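Local coordinates for precorrin-6A reductase (Rhodobacter capsulatus, PDB 4X7G), which catalyses the NADPH-dependent reduction of precorrin-6A to precorrin-6B, a step in cobalamin (vitamin B12) biosynthesis, at residues T11-L16 with I69-P74; F29-A32 with P38-Q41; C95-A100 with E235-W240. One frame throughout, in Å; residues are numbered along the deposited sequence. Where two conformers were deposited one is given.

Interaction 1. Residues T11-L16 with I69-P74. With NAP (NADP nicotinamide-adenine-dinucleotide phosphate), chain B.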
loop_
_atom_site.group_PDB
_atom_site.type_symbol
_atom_site.label_atom_id
_atom_site.label_comp_id
_atom_site.label_asym_id
_atom_site.label_seq_id
_atom_site.Cartn_x
_atom_site.Cartn_y
_atom_site.Cartn_z
ATOM N N THR A 11 -5.501 1.680 3.376
ATOM C CA THR A 11 -6.581 2.395 4.051
ATOM C C THR A 11 -7.805 2.265 3.132
ATOM O O THR A 11 -8.947 2.146 3.617
ATOM C CB THR A 11 -6.225 3.835 4.359
ATOM O OG1 THR A 11 -5.142 3.805 5.319
ATOM C CG2 THR A 11 -7.372 4.640 4.875
ATOM N N GLU A 12 -7.617 2.335 1.814
ATOM C CA GLU A 12 -8.744 2.131 0.900
ATOM C C GLU A 12 -9.429 0.802 1.226
ATOM O O GLU A 12 -10.679 0.722 1.218
ATOM C CB GLU A 12 -8.248 2.231 -0.558
ATOM C CG GLU A 12 -7.917 3.676 -0.973
ATOM C CD GLU A 12 -6.766 4.363 -0.176
ATOM O OE1 GLU A 12 -5.760 3.710 0.087
ATOM O OE2 GLU A 12 -6.908 5.548 0.201
ATOM N N ALA A 13 -8.655 -0.270 1.334
ATOM C CA ALA A 13 -9.245 -1.565 1.648
ATOM C C ALA A 13 -10.033 -1.519 2.958
ATOM O O ALA A 13 -11.098 -2.135 3.081
ATOM C CB ALA A 13 -8.199 -2.632 1.733
ATOM N N SER A 14 -9.488 -0.881 3.983
ATOM C CA SER A 14 -10.222 -0.786 5.265
ATOM C C SER A 14 -11.466 -0.021 5.152
ATOM O O SER A 14 -12.517 -0.450 5.723
ATOM C CB SER A 14 -9.271 -0.143 6.305
ATOM O OG SER A 14 -8.170 -0.977 6.552
ATOM N N ARG A 15 -11.508 1.051 4.420
ATOM C CA ARG A 15 -12.711 1.823 4.234
ATOM C C ARG A 15 -13.712 1.004 3.455
ATOM O O ARG A 15 -14.945 1.053 3.774
ATOM C CB ARG A 15 -12.389 3.092 3.520
ATOM C CG ARG A 15 -11.580 4.061 4.384
ATOM C CD ARG A 15 -11.393 5.394 3.631
ATOM N NE ARG A 15 -10.639 6.347 4.469
ATOM C CZ ARG A 15 -10.093 7.522 4.065
ATOM N NH1 ARG A 15 -10.158 7.959 2.794
ATOM N NH2 ARG A 15 -9.472 8.250 4.997
ATOM N N LEU A 16 -13.249 0.258 2.460
ATOM C CA LEU A 16 -14.172 -0.583 1.694
ATOM C C LEU A 16 -14.761 -1.690 2.579
ATOM O O LEU A 16 -15.959 -1.992 2.501
ATOM C CB LEU A 16 -13.446 -1.191 0.526
ATOM C CG LEU A 16 -14.293 -2.161 -0.322
ATOM C CD1 LEU A 16 -15.567 -1.538 -0.875
ATOM C CD2 LEU A 16 -13.417 -2.739 -1.424
ATOM N N ILE A 69 -12.279 -7.387 -5.394
ATOM C CA ILE A 69 -11.764 -6.006 -5.345
ATOM C C ILE A 69 -10.344 -6.066 -4.861
ATOM O O ILE A 69 -10.074 -6.482 -3.744
ATOM C CB ILE A 69 -12.592 -5.080 -4.446
ATOM C CG1 ILE A 69 -14.066 -5.113 -4.879
ATOM C CG2 ILE A 69 -11.984 -3.671 -4.549
ATOM C CD1 ILE A 69 -14.374 -4.628 -6.256
ATOM N N ASP A 70 -9.443 -5.724 -5.791
ATOM C CA ASP A 70 -8.037 -5.675 -5.458
ATOM C C ASP A 70 -7.723 -4.321 -4.870
ATOM O O ASP A 70 -7.507 -3.359 -5.603
ATOM C CB ASP A 70 -7.192 -5.931 -6.723
ATOM C CG ASP A 70 -5.734 -5.704 -6.483
ATOM O OD1 ASP A 70 -5.318 -5.539 -5.325
ATOM O OD2 ASP A 70 -4.981 -5.662 -7.519
ATOM N N ALA A 71 -7.711 -4.217 -3.540
ATOM C CA ALA A 71 -7.403 -2.990 -2.811
ATOM C C ALA A 71 -6.047 -3.099 -2.165
ATOM O O ALA A 71 -5.816 -2.539 -1.111
ATOM C CB ALA A 71 -8.506 -2.639 -1.836
ATOM N N THR A 72 -5.171 -3.869 -2.793
ATOM C CA THR A 72 -3.769 -3.924 -2.304
ATOM C C THR A 72 -3.040 -2.605 -2.649
ATOM O O THR A 72 -3.423 -1.809 -3.461
ATOM C CB THR A 72 -3.037 -5.111 -2.889
ATOM O OG1 THR A 72 -2.818 -4.957 -4.323
ATOM C CG2 THR A 72 -3.695 -6.437 -2.590
ATOM N N HIS A 73 -1.897 -2.492 -2.019
ATOM C CA HIS A 73 -1.041 -1.386 -2.292
ATOM C C HIS A 73 -0.681 -1.344 -3.767
ATOM O O HIS A 73 -0.372 -2.387 -4.357
ATOM C CB HIS A 73 0.215 -1.498 -1.438
ATOM C CG HIS A 73 0.961 -0.220 -1.282
ATOM N ND1 HIS A 73 1.803 0.296 -2.256
ATOM C CD2 HIS A 73 0.864 0.730 -0.310
ATOM C CE1 HIS A 73 2.261 1.470 -1.825
ATOM N NE2 HIS A 73 1.731 1.739 -0.646
ATOM N N PRO A 74 -0.552 -0.114 -4.334
ATOM C CA PRO A 74 -0.134 -0.029 -5.723
ATOM C C PRO A 74 1.231 -0.623 -6.019
ATOM O O PRO A 74 1.534 -1.023 -7.167
ATOM C CB PRO A 74 -0.233 1.456 -6.002
ATOM C CG PRO A 74 -1.276 1.973 -5.114
ATOM C CD PRO A 74 -1.123 1.160 -3.857
HETATM P PA NAP B . 3.422 -8.386 -3.545
HETATM O O1A NAP B . 4.933 -8.338 -3.723
HETATM O O2A NAP B . 2.646 -7.947 -4.585
HETATM O O5B NAP B . 2.944 -9.786 -3.121
HETATM C C5B NAP B . 3.764 -10.955 -2.924
HETATM C C4B NAP B . 2.982 -12.199 -2.578
HETATM O O4B NAP B . 2.313 -11.979 -1.259
HETATM C C3B NAP B . 1.765 -12.435 -3.432
HETATM O O3B NAP B . 2.143 -13.071 -4.655
HETATM C C2B NAP B . 0.848 -13.203 -2.572
HETATM O O2B NAP B . 1.373 -14.527 -2.353
HETATM C C1B NAP B . 0.987 -12.551 -1.293
HETATM N N9A NAP B . 0.047 -11.427 -1.034
HETATM C C8A NAP B . 0.218 -10.087 -1.298
HETATM N N7A NAP B . -0.872 -9.374 -0.907
HETATM C C5A NAP B . -1.754 -10.327 -0.476
HETATM C C6A NAP B . -3.091 -10.226 0.066
HETATM N N6A NAP B . -3.672 -9.044 0.320
HETATM N N1A NAP B . -3.751 -11.354 0.407
HETATM C C2A NAP B . -3.100 -12.566 0.183
HETATM N N3A NAP B . -1.873 -12.813 -0.273
HETATM C C4A NAP B . -1.222 -11.657 -0.583
HETATM O O3 NAP B . 2.938 -7.507 -2.283
HETATM P PN NAP B . 3.707 -6.974 -0.942
HETATM O O1N NAP B . 4.471 -5.692 -1.243
HETATM O O2N NAP B . 4.438 -8.068 -0.293
HETATM O O5D NAP B . 2.454 -6.474 -0.056
HETATM C C5D NAP B . 2.046 -7.271 1.093
HETATM C C4D NAP B . 0.836 -6.680 1.628
HETATM O O4D NAP B . 1.138 -5.439 2.240
HETATM C C3D NAP B . -0.350 -6.513 0.648
HETATM O O3D NAP B . -1.621 -6.854 1.223
HETATM C C2D NAP B . -0.302 -5.017 0.345
HETATM O O2D NAP B . -1.490 -4.392 0.050
HETATM C C1D NAP B . 0.290 -4.470 1.673
HETATM N N1N NAP B . 1.056 -3.333 1.451
HETATM C C2N NAP B . 1.944 -3.128 0.701
HETATM C C3N NAP B . 2.301 -1.837 0.858
HETATM C C7N NAP B . 3.330 -1.997 -0.236
HETATM O O7N NAP B . 3.135 -3.268 -0.617
HETATM N N7N NAP B . 4.165 -0.938 -0.631
HETATM C C4N NAP B . 1.563 -0.889 1.859
HETATM C C5N NAP B . 0.438 -1.239 2.817
HETATM C C6N NAP B . 0.326 -2.542 2.379
HETATM P P2B NAP B . 0.845 -15.772 -3.269
HETATM O O1X NAP B . 1.408 -16.903 -2.446
HETATM O O2X NAP B . -0.563 -15.695 -3.412
HETATM O O3X NAP B . 1.291 -15.575 -4.749
#
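Leu16 overlaps Ile69 through a single branch: its methyl CD2 sits 3.6 Å from CG2 of Ile69. The two side chains cross at about a right angle. With CG anti to the backbone N (chi1 177°), Leu16 reaches down from helix 11-22 to strand 67-70. One helical turn earlier, Ala13 and Ala71 meet methyl to methyl, CB to CB at 3.6 Å. Because both side chains are single methyls, the backbones can approach, with Ala13 CA 5.0 Å from Ala71 CA. Both pairs are buried and apolar. Leu16 also touches Val237 of helix 234-243, and Ala71 touches Phe97.

The strand ends at Asp70, which opens an Asx turn through Ala71 to Thr72. Asp70 OD1 takes two bonds from Thr72. Thr72 N meets it nearly end-on to the C-O bond (3.0 Å), and Thr72 OG1 uses its syn lone pair (2.8 Å). Together they fix the carboxylate's rotation. Asp70 OD2 is engaged separately, in a salt bridge with Arg228 and a hydrogen bond with Ser80.

The turn presents His73 to the cofactor. His73 N donates to O2D of the nicotinamide ribose at 2.8 Å, nearly straight at 167°. Pro74 CD lies over one face of the imidazole and the carboxamide N7N of NADP over the opposite one, both displaced toward the rim, though on the nicotinamide side the modelled spacing is too tight to be relied on. With an alanine in place of His73, the backbone N of Phe75 would probably lose its ND1 acceptor, and the precorrin its weak bond to NE2.

A first helix packed over the inner strands of a parallel sheet, with the dinucleotide held at the loop after one of those strands, is characteristic of the Rossmann fold.

Interaction 2. Residues F29-A32 with P38-Q41. With NAP (NADP nicotinamide-adenine-dinucleotide phosphate), chain B.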
loop_
_atom_site.group_PDB
_atom_site.type_symbol
_atom_site.label_atom_id
_atom_site.label_comp_id
_atom_site.label_asym_id
_atom_site.label_seq_id
_atom_site.Cartn_x
_atom_site.Cartn_y
_atom_site.Cartn_z
ATOM N N PHE A 29 -12.142 -10.623 3.648
ATOM C CA PHE A 29 -11.002 -9.756 3.548
ATOM C C PHE A 29 -9.750 -10.542 3.559
ATOM O O PHE A 29 -9.630 -11.516 4.368
ATOM C CB PHE A 29 -11.047 -8.801 4.733
ATOM C CG PHE A 29 -10.057 -7.652 4.643
ATOM C CD1 PHE A 29 -8.765 -7.778 5.006
ATOM C CD2 PHE A 29 -10.510 -6.412 4.249
ATOM C CE1 PHE A 29 -7.878 -6.684 4.946
ATOM C CE2 PHE A 29 -9.613 -5.347 4.198
ATOM C CZ PHE A 29 -8.376 -5.485 4.585
ATOM N N SER A 30 -8.727 -10.226 2.770
ATOM C CA SER A 30 -7.502 -10.975 2.723
ATOM C C SER A 30 -6.289 -10.112 3.036
ATOM O O SER A 30 -6.019 -9.130 2.299
ATOM C CB SER A 30 -7.327 -11.604 1.378
ATOM O OG SER A 30 -6.142 -12.396 1.290
ATOM N N TYR A 31 -5.480 -10.546 4.014
ATOM C CA TYR A 31 -4.123 -10.043 4.233
ATOM C C TYR A 31 -3.106 -11.081 3.738
ATOM O O TYR A 31 -3.318 -12.259 3.852
ATOM C CB TYR A 31 -3.888 -9.840 5.710
ATOM C CG TYR A 31 -4.535 -8.666 6.376
ATOM C CD1 TYR A 31 -4.218 -7.329 6.045
ATOM C CD2 TYR A 31 -5.437 -8.802 7.475
ATOM C CE1 TYR A 31 -4.748 -6.245 6.719
ATOM C CE2 TYR A 31 -5.973 -7.728 8.130
ATOM C CZ TYR A 31 -5.552 -6.465 7.814
ATOM O OH TYR A 31 -5.986 -5.322 8.531
ATOM N N ALA A 32 -1.978 -10.562 3.320
ATOM C CA ALA A 32 -0.841 -11.418 2.978
ATOM C C ALA A 32 -0.197 -12.077 4.200
ATOM O O ALA A 32 0.426 -13.143 4.030
ATOM C CB ALA A 32 0.243 -10.547 2.345
ATOM N N PRO A 38 -1.890 -8.199 12.062
ATOM C CA PRO A 38 -2.604 -7.133 11.325
ATOM C C PRO A 38 -3.925 -6.711 11.960
ATOM O O PRO A 38 -4.564 -7.551 12.643
ATOM C CB PRO A 38 -2.788 -7.743 9.970
ATOM C CG PRO A 38 -2.831 -9.189 10.189
ATOM C CD PRO A 38 -1.761 -9.390 11.272
ATOM N N VAL A 39 -4.289 -5.466 11.841
ATOM C CA VAL A 39 -5.438 -4.968 12.565
ATOM C C VAL A 39 -6.704 -5.655 12.077
ATOM O O VAL A 39 -6.906 -6.047 10.921
ATOM C CB VAL A 39 -5.614 -3.495 12.470
ATOM C CG1 VAL A 39 -4.392 -2.756 13.093
ATOM C CG2 VAL A 39 -5.946 -3.068 11.073
ATOM N N ALA A 40 -7.641 -5.788 13.023
ATOM C CA ALA A 40 -8.911 -6.424 12.730
ATOM C C ALA A 40 -9.732 -5.636 11.713
ATOM O O ALA A 40 -9.628 -4.456 11.613
ATOM C CB ALA A 40 -9.725 -6.577 14.037
ATOM N N GLN A 41 -10.480 -6.369 10.905
ATOM C CA GLN A 41 -11.407 -5.816 9.915
ATOM C C GLN A 41 -12.777 -6.336 10.209
ATOM O O GLN A 41 -12.927 -7.446 10.763
ATOM C CB GLN A 41 -10.962 -6.356 8.526
ATOM C CG GLN A 41 -9.576 -5.762 8.046
ATOM C CD GLN A 41 -9.651 -4.323 7.732
ATOM O OE1 GLN A 41 -10.725 -3.731 7.551
ATOM N NE2 GLN A 41 -8.469 -3.699 7.655
HETATM P PA NAP B . 3.422 -8.386 -3.545
HETATM O O1A NAP B . 4.933 -8.338 -3.723
HETATM O O2A NAP B . 2.646 -7.947 -4.585
HETATM O O5B NAP B . 2.944 -9.786 -3.121
HETATM C C5B NAP B . 3.764 -10.955 -2.924
HETATM C C4B NAP B . 2.982 -12.199 -2.578
HETATM O O4B NAP B . 2.313 -11.979 -1.259
HETATM C C3B NAP B . 1.765 -12.435 -3.432
HETATM O O3B NAP B . 2.143 -13.071 -4.655
HETATM C C2B NAP B . 0.848 -13.203 -2.572
HETATM O O2B NAP B . 1.373 -14.527 -2.353
HETATM C C1B NAP B . 0.987 -12.551 -1.293
HETATM N N9A NAP B . 0.047 -11.427 -1.034
HETATM C C8A NAP B . 0.218 -10.087 -1.298
HETATM N N7A NAP B . -0.872 -9.374 -0.907
HETATM C C5A NAP B . -1.754 -10.327 -0.476
HETATM C C6A NAP B . -3.091 -10.226 0.066
HETATM N N6A NAP B . -3.672 -9.044 0.320
HETATM N N1A NAP B . -3.751 -11.354 0.407
HETATM C C2A NAP B . -3.100 -12.566 0.183
HETATM N N3A NAP B . -1.873 -12.813 -0.273
HETATM C C4A NAP B . -1.222 -11.657 -0.583
HETATM O O3 NAP B . 2.938 -7.507 -2.283
HETATM P PN NAP B . 3.707 -6.974 -0.942
HETATM O O1N NAP B . 4.471 -5.692 -1.243
HETATM O O2N NAP B . 4.438 -8.068 -0.293
HETATM O O5D NAP B . 2.454 -6.474 -0.056
HETATM C C5D NAP B . 2.046 -7.271 1.093
HETATM C C4D NAP B . 0.836 -6.680 1.628
HETATM O O4D NAP B . 1.138 -5.439 2.240
HETATM C C3D NAP B . -0.350 -6.513 0.648
HETATM O O3D NAP B . -1.621 -6.854 1.223
HETATM C C2D NAP B . -0.302 -5.017 0.345
HETATM O O2D NAP B . -1.490 -4.392 0.050
HETATM C C1D NAP B . 0.290 -4.470 1.673
HETATM N N1N NAP B . 1.056 -3.333 1.451
HETATM C C2N NAP B . 1.944 -3.128 0.701
HETATM C C3N NAP B . 2.301 -1.837 0.858
HETATM C C7N NAP B . 3.330 -1.997 -0.236
HETATM O O7N NAP B . 3.135 -3.268 -0.617
HETATM N N7N NAP B . 4.165 -0.938 -0.631
HETATM C C4N NAP B . 1.563 -0.889 1.859
HETATM C C5N NAP B . 0.438 -1.239 2.817
HETATM C C6N NAP B . 0.326 -2.542 2.379
HETATM P P2B NAP B . 0.845 -15.772 -3.269
HETATM O O1X NAP B . 1.408 -16.903 -2.446
HETATM O O2X NAP B . -0.563 -15.695 -3.412
HETATM O O3X NAP B . 1.291 -15.575 -4.749
#
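Tyr31 belongs to both the NADP and the precorrin pockets, and the Pro38 and Val39 it touches belong to the precorrin pocket; Gln41 backs them. The Tyr31 ring is sandwiched. CB of Pro38 lies over one face, 3.7 Å from the centroid of the Tyr31 ring, a CH-pi contact. The CE1 edge of Phe29 points at the opposite face.

The hydroxyl at the end of the ring points to the loop. Tyr31 OH donates to the backbone O of Val39 at 2.7 Å. Tyr31 OH also accepts from NE2 of Gln41 at 3.1 Å, with a nearly straight N-H of 168° and the oxygen close to the amide plane. NE2 has a second partner in Ser14 OG on helix 11-22.

Gln41 is bent at chi2 (-68°), which folds its amide back over Phe29. The amide and ring planes are only 11° apart and stacked. CG of Gln41 makes a CH-pi contact, 3.5 Å from the centroid of the Phe29 ring.

On the other side of the strand, Ser30 reads the adenine. Ser30 OG donates to N1A of NADP at 2.8 Å, and Ser30 O accepts from N6A of NADP at 3.1 Å. The backbone N atoms of Ala32 and Val39 are hydrogen-bonded to the precorrin.

The Tyr31 hydroxyl is thus both donor and acceptor. Its two bonds fix the rotation of the phenol O-H and tie the loop to the strand, probably keeping the Val39 amide in place for the precorrin.

Interaction 3. Residues C95-A100 with E235-W240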
loop_
_atom_site.group_PDB
_atom_site.type_symbol
_atom_site.label_atom_id
_atom_site.label_comp_id
_atom_site.label_asym_id
_atom_site.label_seq_id
_atom_site.Cartn_x
_atom_site.Cartn_y
_atom_site.Cartn_z
ATOM N N CYS A 95 -12.095 -5.592 -10.005
ATOM C CA CYS A 95 -11.766 -4.181 -10.089
ATOM C C CYS A 95 -10.644 -3.903 -9.123
ATOM O O CYS A 95 -10.638 -4.427 -7.978
ATOM C CB CYS A 95 -12.891 -3.265 -9.711
ATOM S SG CYS A 95 -12.639 -1.628 -10.512
ATOM N N ALA A 96 -9.689 -3.051 -9.494
ATOM C CA ALA A 96 -8.644 -2.580 -8.545
ATOM C C ALA A 96 -9.078 -1.289 -7.971
ATOM O O ALA A 96 -9.298 -0.324 -8.674
ATOM C CB ALA A 96 -7.291 -2.405 -9.287
ATOM N N PHE A 97 -9.113 -1.198 -6.639
ATOM C CA PHE A 97 -9.389 -0.008 -5.933
ATOM C C PHE A 97 -8.095 0.655 -5.606
ATOM O O PHE A 97 -7.382 0.312 -4.651
ATOM C CB PHE A 97 -10.149 -0.300 -4.632
ATOM C CG PHE A 97 -10.550 0.892 -3.833
ATOM C CD1 PHE A 97 -10.457 2.218 -4.300
ATOM C CD2 PHE A 97 -11.119 0.765 -2.541
ATOM C CE1 PHE A 97 -10.883 3.303 -3.516
ATOM C CE2 PHE A 97 -11.589 1.800 -1.806
ATOM C CZ PHE A 97 -11.429 3.056 -2.254
ATOM N N GLU A 98 -7.724 1.544 -6.499
ATOM C CA GLU A 98 -6.498 2.367 -6.296
ATOM C C GLU A 98 -6.710 3.735 -6.838
ATOM O O GLU A 98 -7.328 3.930 -7.923
ATOM C CB GLU A 98 -5.327 1.723 -6.830
ATOM C CG GLU A 98 -5.286 1.496 -8.284
ATOM C CD GLU A 98 -3.819 1.426 -8.882
ATOM O OE1 GLU A 98 -2.822 0.918 -8.281
ATOM O OE2 GLU A 98 -3.682 1.755 -10.057
ATOM N N ARG A 99 -6.246 4.666 -6.065
ATOM C CA ARG A 99 -6.514 6.104 -6.270
ATOM C C ARG A 99 -5.437 6.575 -7.267
ATOM O O ARG A 99 -4.508 5.844 -7.620
ATOM C CB ARG A 99 -6.443 6.898 -5.012
ATOM C CG ARG A 99 -7.451 6.419 -4.008
ATOM C CD ARG A 99 -6.863 6.738 -2.768
ATOM N NE ARG A 99 -7.224 8.000 -2.326
ATOM C CZ ARG A 99 -8.347 8.211 -1.647
ATOM N NH1 ARG A 99 -9.255 7.254 -1.551
ATOM N NH2 ARG A 99 -8.620 9.396 -1.150
ATOM N N ALA A 100 -5.669 7.738 -7.835
ATOM C CA ALA A 100 -4.694 8.327 -8.729
ATOM C C ALA A 100 -3.376 8.521 -7.973
ATOM O O ALA A 100 -3.368 8.735 -6.744
ATOM C CB ALA A 100 -5.184 9.659 -9.166
ATOM N N GLU A 235 -16.869 5.296 -4.031
ATOM C CA GLU A 235 -18.068 5.358 -4.784
ATOM C C GLU A 235 -17.948 4.614 -6.127
ATOM O O GLU A 235 -18.926 3.954 -6.546
ATOM C CB GLU A 235 -18.366 6.854 -5.074
ATOM C CG GLU A 235 -19.670 7.063 -5.812
ATOM C CD GLU A 235 -19.893 8.515 -6.307
ATOM O OE1 GLU A 235 -18.917 9.164 -6.802
ATOM O OE2 GLU A 235 -21.070 8.995 -6.241
ATOM N N GLY A 236 -16.797 4.742 -6.743
ATOM C CA GLY A 236 -16.530 3.959 -7.933
ATOM C C GLY A 236 -16.618 2.442 -7.719
ATOM O O GLY A 236 -17.153 1.754 -8.539
ATOM N N VAL A 237 -16.108 1.950 -6.610
ATOM C CA VAL A 237 -16.150 0.534 -6.331
ATOM C C VAL A 237 -17.596 0.138 -6.149
ATOM O O VAL A 237 -18.048 -0.892 -6.662
ATOM C CB VAL A 237 -15.304 0.166 -5.074
ATOM C CG1 VAL A 237 -15.604 -1.243 -4.671
ATOM C CG2 VAL A 237 -13.884 0.461 -5.266
HETATM N N MSE A 238 -18.388 0.923 -5.433
HETATM C CA MSE A 238 -19.712 0.519 -5.154
HETATM C C MSE A 238 -20.558 0.511 -6.453
HETATM O O MSE A 238 -21.358 -0.364 -6.653
HETATM C CB MSE A 238 -20.362 1.431 -4.140
HETATM C CG MSE A 238 -19.591 1.308 -2.770
HETATM SE SE MSE A 238 -18.997 -0.471 -2.055
HETATM C CE MSE A 238 -20.787 -1.197 -1.959
ATOM N N GLY A 239 -20.325 1.494 -7.334
ATOM C CA GLY A 239 -21.022 1.489 -8.669
ATOM C C GLY A 239 -20.604 0.306 -9.497
ATOM O O GLY A 239 -21.442 -0.313 -10.168
ATOM N N TRP A 240 -19.307 -0.016 -9.523
ATOM C CA TRP A 240 -18.820 -1.178 -10.258
ATOM C C TRP A 240 -19.447 -2.421 -9.746
ATOM O O TRP A 240 -19.892 -3.292 -10.526
ATOM C CB TRP A 240 -17.292 -1.179 -10.188
ATOM C CG TRP A 240 -16.619 -2.298 -10.928
ATOM C CD1 TRP A 240 -16.033 -2.193 -12.185
ATOM C CD2 TRP A 240 -16.428 -3.623 -10.519
ATOM N NE1 TRP A 240 -15.509 -3.377 -12.554
ATOM C CE2 TRP A 240 -15.746 -4.296 -11.572
ATOM C CE3 TRP A 240 -16.703 -4.326 -9.340
ATOM C CZ2 TRP A 240 -15.429 -5.611 -11.486
ATOM C CZ3 TRP A 240 -16.346 -5.631 -9.260
ATOM C CH2 TRP A 240 -15.710 -6.291 -10.301
#
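Cys95 lies flat on one face of the Trp240 indole, the first of two contacts onto aromatic faces. Cys95 CB stands over the six-membered ring of Trp240, 3.7 Å from its centroid and 16° off the normal (CH-pi). Cys95 SG is 3.9 Å from the centroid of the five-membered ring of Trp240, a sulfur-aromatic contact. The SG is anti to the backbone N (chi1 -156°), and this runs the CB-SG bond along the indole, one atom to each ring. The backbone N of Cys95 adds to the layer, 3.6 Å from CZ2 of Trp240.

The second such contact is at Phe97. Val237 CG2 sits over one face of the Phe97 ring, 4.0 Å from the centroid and displaced toward the rim. Within this pair the nearest atoms are Val237 CG2 and Phe97 CG, at 3.7 Å. Phe97 and Val237 run nearly perpendicular. Ile69 of strand 67-70 touches all four of these residues.

The setting is the sheet-and-helix layer of a Rossmann domain, with helix 234-243 lying over strand 93-97. That helix and strand 229-231 come late in the chain, after the strands of the second sheet, yet they complete the first one. This is consistent with the strand-swapping reported between the two Rossmann domains.

The same SG is covalently bound, in a disulfide with Cys231 of the neighbouring strand 229-231. The polar link is at Trp240 NE1, which is hydrogen-bonded to Asp229 OD2.

Overall arrangement
All three contacts belong to the same six-stranded parallel sheet. Interaction 1 lies in the middle, its centre about 11 Å from that of interaction 2 and about 9 Å from that of interaction 3. Ser14 OG and Gln41 NE2, 3.0 Å apart, join it to interaction 2. Neighbouring strands join it to interaction 3, as in Asp70 O to Phe97 N at 2.9 Å. Interactions 2 and 3 do not touch; their nearest atoms are about 9 Å apart. The cofactor spans the first two, nicotinamide end by 69-74 and adenine by 29-32, and both also border the precorrin. Interaction 3 is farther off, with the Phe97 side chain about 11 Å from NADP.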